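Long-range contacts in single domain haemoglobin (Campylobacter jejuni, PDB 2WY4), which binds heme and, as a globin, probably carries or binds oxygen, with peroxidase-like redox properties and perhaps a part in nitric oxide detoxification: residues N69-R74 against A127-D132; E21-E26 against L102-N107. One frame throughout, in Å; residues are numbered along the deposited sequence.

Contact 1: N69-R74 against A127-D132; sequences NLENMR and AKFYID. With HEM (protoporphyrin IX containing Fe), chain B.
The ring of F129 reaches out from helix 113-139, the H helix of the globin fold, and lies against the 69-74 loop that leads into helix 74-86, which carries H84, axial ligand of the heme iron. A chi1 of -167° sets the F129 ring carbon CG opposite the backbone N and points the ring toward the short 3-10 turn around L70.

The apolar contacts come first. L70 lays CB over one face of the ring, 4.0 Å from the centroid and 16° off the normal, a CH-pi contact, while its CD1 rests on F129 CB at 3.9 Å. The closest approach is made by the backbone, L70 O lying 3.2 Å from F129 CZ. M73, at the N-cap position before helix 74-86, sends out a thin, extended chain that slides past F129. Its methyl CE lies 3.9 Å from F129 CD2 and also touches Y130 CE1, so this one methyl meets both aromatic rings. Y130 then passes the packing on to the heme, its ring bearing with one face on the vinyl carbon CBB. Its side chain also lies about 4 Å from that of H84.

The polar part borders the ring on its outer side. E71 and R74 form a side-on salt bridge that joins the loop to the first turn of helix 74-86, R74 NE to E71 OE1 at 2.8 Å and R74 NH2 to E71 OE2 at 3.3 Å, both nearly straight and in the guanidinium plane; this pairing fixes the rotation of both groups. F129 CZ lies over one face of that guanidinium, and E71 OE2 sits in the ring plane, 3.8 Å from F129 CE1.

Contact 2: E21-E26 against L102-N107; sequences EDLTNE and LKAIKN
L23 drives CD1 against the backbone of A104, 3.6 Å from A104 C, and this is the tight part of the contact. The first torsion of L23 turns its branched end away from the backbone N and across to the second helix. There L23 CD1 meets A104 CB at 3.7 Å and I105 CG1 at 3.9 Å. Alanine suits its place because a lone methyl lets the backbones draw close. I105 presents its CG1 branch to both methyls of L23 and also packs on W119 of helix 113-139.

Toward the solvent side the contact becomes polar and looser. E26 lays its aliphatic CG on A104 CB, then bends at chi2 to bring its carboxylate to the amide of N107, a residue at the surface. N107 ND2 donates to E26 OE2 at 2.9 Å, with an N-H...O angle of 151°. The donor comes from the anti side of the carboxylate, somewhat out of its plane, and the two flat groups stand 73° apart. The axes of 21-26 and 102-107 run at 124°, nearer antiparallel than parallel and 8.8 Å apart at closest. With E26 CA only 5.6 Å from A104 CA, this is the close B/G helix crossing of the globin fold.

In the fold
Contacts 1 and 2 lie on opposite sides of the chain's centre, their centres 22 Å apart and their nearest atoms about 10 Å apart. In sequence their segments alternate, so the chain visits 21-26, 69-74, 102-107 and 127-132 in turn; helices 94-109 and 113-139, one from each contact, are consecutive. Contact 1 adjoins the heme through Y130, whose side chain is about 8 Å from the bound cyanide and about 9 Å from that of T83. Contact 2 is more remote, the side chain of L23 lying about 11 Å from the heme and about 12 Å from cyanide. The same two helices also pack on each other, Y130 on Y94 of helix 94-109 and I105 on W119 of helix 113-139.

Contact 1: N69-R74 against A127-D132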
loop_
_atom_site.group_PDB
_atom_site.type_symbol
_atom_site.label_atom_id
_atom_site.label_comp_id
_atom_site.label_asym_id
_atom_site.label_seq_id
_atom_site.Cartn_x
_atom_site.Cartn_y
_atom_site.Cartn_z
ATOM N N ASN A 69 14.730 6.215 0.783
ATOM C CA ASN A 69 14.495 7.567 1.277
ATOM C C ASN A 69 13.078 7.999 0.943
ATOM O O ASN A 69 12.837 8.586 -0.128
ATOM C CB ASN A 69 15.514 8.528 0.661
ATOM C CG ASN A 69 15.387 9.941 1.183
ATOM O OD1 ASN A 69 16.063 10.874 0.678
ATOM N ND2 ASN A 69 14.538 10.130 2.191
ATOM N N LEU A 70 12.152 7.707 1.855
ATOM C CA LEU A 70 10.742 7.972 1.604
ATOM C C LEU A 70 10.426 9.461 1.492
ATOM O O LEU A 70 9.369 9.816 0.978
ATOM C CB LEU A 70 9.856 7.279 2.643
ATOM C CG LEU A 70 9.913 5.749 2.650
ATOM C CD1 LEU A 70 9.042 5.213 3.788
ATOM C CD2 LEU A 70 9.487 5.150 1.319
ATOM N N GLU A 71 11.337 10.331 1.932
ATOM C CA GLU A 71 11.134 11.764 1.769
ATOM C C GLU A 71 10.978 12.128 0.312
ATOM O O GLU A 71 10.408 13.156 0.022
ATOM C CB GLU A 71 12.313 12.565 2.327
ATOM C CG GLU A 71 12.356 12.592 3.828
ATOM C CD GLU A 71 11.150 13.286 4.417
ATOM O OE1 GLU A 71 10.538 14.147 3.726
ATOM O OE2 GLU A 71 10.796 12.973 5.574
ATOM N N ASN A 72 11.558 11.328 -0.595
ATOM C CA ASN A 72 11.471 11.604 -2.036
ATOM C C ASN A 72 10.150 11.251 -2.622
ATOM O O ASN A 72 9.992 11.317 -3.839
ATOM C CB ASN A 72 12.570 10.915 -2.820
ATOM C CG ASN A 72 13.905 11.574 -2.613
ATOM O OD1 ASN A 72 13.957 12.739 -2.194
ATOM N ND2 ASN A 72 15.000 10.832 -2.872
ATOM N N MET A 73 9.180 10.873 -1.783
ATOM C CA MET A 73 7.807 10.762 -2.254
ATOM C C MET A 73 6.879 11.644 -1.443
ATOM O O MET A 73 5.666 11.505 -1.536
ATOM C CB MET A 73 7.287 9.336 -2.313
ATOM C CG MET A 73 7.106 8.682 -0.983
ATOM S SD MET A 73 6.472 7.001 -1.204
ATOM C CE MET A 73 6.128 6.483 0.449
ATOM N N ARG A 74 7.442 12.608 -0.713
ATOM C CA ARG A 74 6.624 13.468 0.129
ATOM C C ARG A 74 5.525 14.221 -0.652
ATOM O O ARG A 74 4.358 14.297 -0.221
ATOM C CB ARG A 74 7.485 14.442 0.926
ATOM C CG ARG A 74 6.672 15.350 1.857
ATOM C CD ARG A 74 7.522 16.165 2.793
ATOM N NE ARG A 74 7.976 15.319 3.879
ATOM C CZ ARG A 74 7.255 15.033 4.955
ATOM N NH1 ARG A 74 6.034 15.532 5.101
ATOM N NH2 ARG A 74 7.766 14.230 5.869
ATOM N N ALA A 127 4.029 2.634 5.871
ATOM C CA ALA A 127 2.890 2.970 6.682
ATOM C C ALA A 127 3.213 4.094 7.640
ATOM O O ALA A 127 2.409 4.990 7.812
ATOM C CB ALA A 127 2.376 1.763 7.430
ATOM N N LYS A 128 4.369 4.021 8.292
ATOM C CA LYS A 128 4.752 5.058 9.229
ATOM C C LYS A 128 4.838 6.419 8.541
ATOM O O LYS A 128 4.435 7.434 9.102
ATOM C CB LYS A 128 6.091 4.711 9.882
ATOM C CG LYS A 128 6.650 5.846 10.737
ATOM C CD LYS A 128 7.947 5.410 11.401
ATOM C CE LYS A 128 8.304 6.270 12.595
ATOM N NZ LYS A 128 8.253 7.701 12.315
ATOM N N PHE A 129 5.395 6.443 7.330
ATOM C CA PHE A 129 5.483 7.695 6.580
ATOM C C PHE A 129 4.103 8.312 6.315
ATOM O O PHE A 129 3.917 9.525 6.516
ATOM C CB PHE A 129 6.232 7.443 5.275
ATOM C CG PHE A 129 6.658 8.686 4.556
ATOM C CD1 PHE A 129 7.687 9.461 5.017
ATOM C CD2 PHE A 129 5.998 9.078 3.408
ATOM C CE1 PHE A 129 8.089 10.593 4.339
ATOM C CE2 PHE A 129 6.363 10.235 2.738
ATOM C CZ PHE A 129 7.401 10.991 3.204
ATOM N N TYR A 130 3.143 7.494 5.892
ATOM C CA TYR A 130 1.783 7.976 5.664
ATOM C C TYR A 130 1.121 8.404 6.977
ATOM O O TYR A 130 0.539 9.502 7.082
ATOM C CB TYR A 130 0.918 6.894 5.028
ATOM C CG TYR A 130 0.996 6.791 3.521
ATOM C CD1 TYR A 130 2.101 6.260 2.906
ATOM C CD2 TYR A 130 -0.069 7.222 2.723
ATOM C CE1 TYR A 130 2.176 6.153 1.538
ATOM C CE2 TYR A 130 0.010 7.138 1.362
ATOM C CZ TYR A 130 1.117 6.609 0.752
ATOM O OH TYR A 130 1.130 6.573 -0.624
ATOM N N ILE A 131 1.231 7.551 7.999
ATOM C CA ILE A 131 0.621 7.838 9.306
ATOM C C ILE A 131 1.088 9.173 9.866
ATOM O O ILE A 131 0.283 9.963 10.375
ATOM C CB ILE A 131 0.948 6.702 10.309
ATOM C CG1 ILE A 131 0.182 5.416 9.954
ATOM C CG2 ILE A 131 0.582 7.096 11.739
ATOM C CD1 ILE A 131 0.736 4.154 10.636
ATOM N N ASP A 132 2.385 9.423 9.786
ATOM C CA ASP A 132 2.934 10.647 10.386
ATOM C C ASP A 132 2.440 11.903 9.685
ATOM O O ASP A 132 2.127 12.921 10.329
ATOM C CB ASP A 132 4.471 10.638 10.433
ATOM C CG ASP A 132 5.047 9.631 11.451
ATOM O OD1 ASP A 132 4.298 9.080 12.296
ATOM O OD2 ASP A 132 6.246 9.298 11.438
HETATM C CHA HEM B . -7.263 6.074 -1.529
HETATM C CHB HEM B . -2.693 4.603 -1.253
HETATM C CHC HEM B . -3.553 2.885 3.166
HETATM C CHD HEM B . -8.287 3.789 2.593
HETATM C C1A HEM B . -5.959 5.910 -1.810
HETATM C C2A HEM B . -5.269 6.349 -2.986
HETATM C C3A HEM B . -3.991 5.931 -2.935
HETATM C C4A HEM B . -3.866 5.197 -1.690
HETATM C CMA HEM B . -2.892 6.198 -3.974
HETATM C CAA HEM B . -5.919 7.186 -4.115
HETATM C CBA HEM B . -6.354 8.566 -3.615
HETATM C CGA HEM B . -5.403 9.703 -3.802
HETATM O O1A HEM B . -4.434 9.581 -4.598
HETATM O O2A HEM B . -5.668 10.789 -3.174
HETATM C C1B HEM B . -2.541 3.981 -0.043
HETATM C C2B HEM B . -1.328 3.434 0.450
HETATM C C3B HEM B . -1.567 2.960 1.684
HETATM C C4B HEM B . -2.933 3.196 1.996
HETATM C CMB HEM B . -0.030 3.338 -0.342
HETATM C CAB HEM B . -0.630 2.224 2.652
HETATM C CBB HEM B . 0.609 2.627 2.867
HETATM C C1C HEM B . -4.892 3.012 3.451
HETATM C C2C HEM B . -5.585 2.677 4.645
HETATM C C3C HEM B . -6.865 2.914 4.449
HETATM C C4C HEM B . -7.066 3.385 3.102
HETATM C CMC HEM B . -4.908 2.199 5.939
HETATM C CAC HEM B . -7.975 2.700 5.464
HETATM C CBC HEM B . -8.967 1.849 5.175
HETATM C C1D HEM B . -8.411 4.500 1.416
HETATM C C2D HEM B . -9.662 4.941 0.929
HETATM C C3D HEM B . -9.392 5.662 -0.344
HETATM C C4D HEM B . -7.976 5.591 -0.491
HETATM C CMD HEM B . -11.007 4.736 1.589
HETATM C CAD HEM B . -10.382 6.309 -1.298
HETATM C CBD HEM B . -10.532 5.405 -2.518
HETATM C CGD HEM B . -11.701 5.747 -3.393
HETATM O O1D HEM B . -12.414 4.813 -3.775
HETATM O O2D HEM B . -11.862 6.958 -3.705
HETATM N NA HEM B . -5.090 5.191 -1.017
HETATM N NB HEM B . -3.506 3.841 0.922
HETATM N NC HEM B . -5.820 3.448 2.517
HETATM N ND HEM B . -7.410 4.882 0.554
HETATM FE FE HEM B . -5.454 4.359 0.743
#

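Contact 2: E21-E26 against L102-N107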
loop_
_atom_site.group_PDB
_atom_site.type_symbol
_atom_site.label_atom_id
_atom_site.label_comp_id
_atom_site.label_asym_id
_atom_site.label_seq_id
_atom_site.Cartn_x
_atom_site.Cartn_y
_atom_site.Cartn_z
ATOM N N GLU A 21 -1.662 -4.254 -10.725
ATOM C CA GLU A 21 -3.106 -4.182 -10.640
ATOM C C GLU A 21 -3.696 -5.511 -10.229
ATOM O O GLU A 21 -4.690 -5.548 -9.530
ATOM C CB GLU A 21 -3.741 -3.731 -11.973
ATOM C CG GLU A 21 -5.242 -3.529 -11.912
ATOM C CD GLU A 21 -5.827 -3.040 -13.232
ATOM O OE1 GLU A 21 -5.051 -2.819 -14.188
ATOM O OE2 GLU A 21 -7.060 -2.885 -13.288
ATOM N N ASP A 22 -3.080 -6.601 -10.674
ATOM C CA ASP A 22 -3.554 -7.901 -10.261
ATOM C C ASP A 22 -3.323 -8.105 -8.744
ATOM O O ASP A 22 -4.173 -8.642 -8.025
ATOM C CB ASP A 22 -2.864 -8.937 -11.126
ATOM C CG ASP A 22 -3.069 -8.645 -12.577
ATOM O OD1 ASP A 22 -4.226 -8.455 -12.933
ATOM O OD2 ASP A 22 -2.128 -8.559 -13.357
ATOM N N LEU A 23 -2.171 -7.647 -8.262
ATOM C CA LEU A 23 -1.881 -7.711 -6.831
ATOM C C LEU A 23 -2.914 -6.891 -6.055
ATOM O O LEU A 23 -3.420 -7.330 -5.037
ATOM C CB LEU A 23 -0.502 -7.146 -6.559
ATOM C CG LEU A 23 -0.062 -7.110 -5.114
ATOM C CD1 LEU A 23 -0.048 -8.506 -4.523
ATOM C CD2 LEU A 23 1.316 -6.504 -5.021
ATOM N N THR A 24 -3.214 -5.674 -6.523
ATOM C CA THR A 24 -4.124 -4.869 -5.750
ATOM C C THR A 24 -5.565 -5.333 -5.892
ATOM O O THR A 24 -6.353 -5.170 -4.981
ATOM C CB THR A 24 -3.970 -3.387 -5.994
ATOM O OG1 THR A 24 -4.173 -3.124 -7.391
ATOM C CG2 THR A 24 -2.549 -2.955 -5.673
ATOM N N ASN A 25 -5.925 -5.915 -7.024
ATOM C CA ASN A 25 -7.238 -6.535 -7.109
ATOM C C ASN A 25 -7.368 -7.587 -6.010
ATOM O O ASN A 25 -8.381 -7.652 -5.344
ATOM C CB ASN A 25 -7.456 -7.194 -8.462
ATOM C CG ASN A 25 -7.877 -6.249 -9.505
ATOM O OD1 ASN A 25 -8.383 -5.168 -9.224
ATOM N ND2 ASN A 25 -7.685 -6.669 -10.740
ATOM N N GLU A 26 -6.331 -8.398 -5.820
ATOM C CA GLU A 26 -6.328 -9.430 -4.774
ATOM C C GLU A 26 -6.366 -8.804 -3.375
ATOM O O GLU A 26 -7.129 -9.241 -2.528
ATOM C CB GLU A 26 -5.140 -10.380 -4.970
ATOM C CG GLU A 26 -5.033 -11.484 -3.916
ATOM C CD GLU A 26 -6.020 -12.602 -4.103
ATOM O OE1 GLU A 26 -6.717 -12.634 -5.121
ATOM O OE2 GLU A 26 -6.061 -13.494 -3.222
ATOM N N LEU A 102 0.165 -8.117 2.561
ATOM C CA LEU A 102 1.119 -9.207 2.655
ATOM C C LEU A 102 0.504 -10.536 2.226
ATOM O O LEU A 102 1.166 -11.367 1.574
ATOM C CB LEU A 102 1.752 -9.306 4.059
ATOM C CG LEU A 102 3.067 -8.490 4.145
ATOM C CD1 LEU A 102 4.214 -9.202 3.451
ATOM C CD2 LEU A 102 2.939 -7.058 3.587
ATOM N N LYS A 103 -0.761 -10.742 2.555
ATOM C CA LYS A 103 -1.434 -11.936 2.111
ATOM C C LYS A 103 -1.592 -11.966 0.586
ATOM O O LYS A 103 -1.408 -12.990 -0.035
ATOM C CB LYS A 103 -2.784 -12.105 2.819
ATOM C CG LYS A 103 -3.501 -13.331 2.371
ATOM C CD LYS A 103 -4.634 -13.699 3.290
ATOM C CE LYS A 103 -5.940 -13.068 2.911
ATOM N NZ LYS A 103 -7.075 -13.977 3.287
ATOM N N ALA A 104 -1.938 -10.824 0.002
ATOM C CA ALA A 104 -2.073 -10.727 -1.443
ATOM C C ALA A 104 -0.740 -11.069 -2.113
ATOM O O ALA A 104 -0.703 -11.763 -3.135
ATOM C CB ALA A 104 -2.513 -9.294 -1.844
ATOM N N ILE A 105 0.346 -10.578 -1.517
ATOM C CA ILE A 105 1.676 -10.842 -2.040
ATOM C C ILE A 105 2.004 -12.340 -1.978
ATOM O O ILE A 105 2.474 -12.931 -2.926
ATOM C CB ILE A 105 2.734 -9.985 -1.299
ATOM C CG1 ILE A 105 2.630 -8.527 -1.748
ATOM C CG2 ILE A 105 4.160 -10.502 -1.559
ATOM C CD1 ILE A 105 3.512 -7.599 -0.923
ATOM N N LYS A 106 1.731 -12.938 -0.841
ATOM C CA LYS A 106 1.930 -14.370 -0.690
ATOM C C LYS A 106 1.113 -15.139 -1.722
ATOM O O LYS A 106 1.606 -16.049 -2.341
ATOM C CB LYS A 106 1.536 -14.839 0.717
ATOM C CG LYS A 106 2.444 -15.897 1.296
ATOM C CD LYS A 106 2.309 -17.201 0.590
ATOM C CE LYS A 106 2.864 -18.323 1.446
ATOM N NZ LYS A 106 2.507 -18.104 2.883
ATOM N N ASN A 107 -0.148 -14.747 -1.909
ATOM C CA ASN A 107 -1.043 -15.449 -2.849
ATOM C C ASN A 107 -0.610 -15.360 -4.285
ATOM O O ASN A 107 -0.613 -16.366 -5.002
ATOM C CB ASN A 107 -2.484 -14.956 -2.757
ATOM C CG ASN A 107 -3.153 -15.341 -1.453
ATOM O OD1 ASN A 107 -2.654 -16.206 -0.693
ATOM N ND2 ASN A 107 -4.344 -14.781 -1.226
#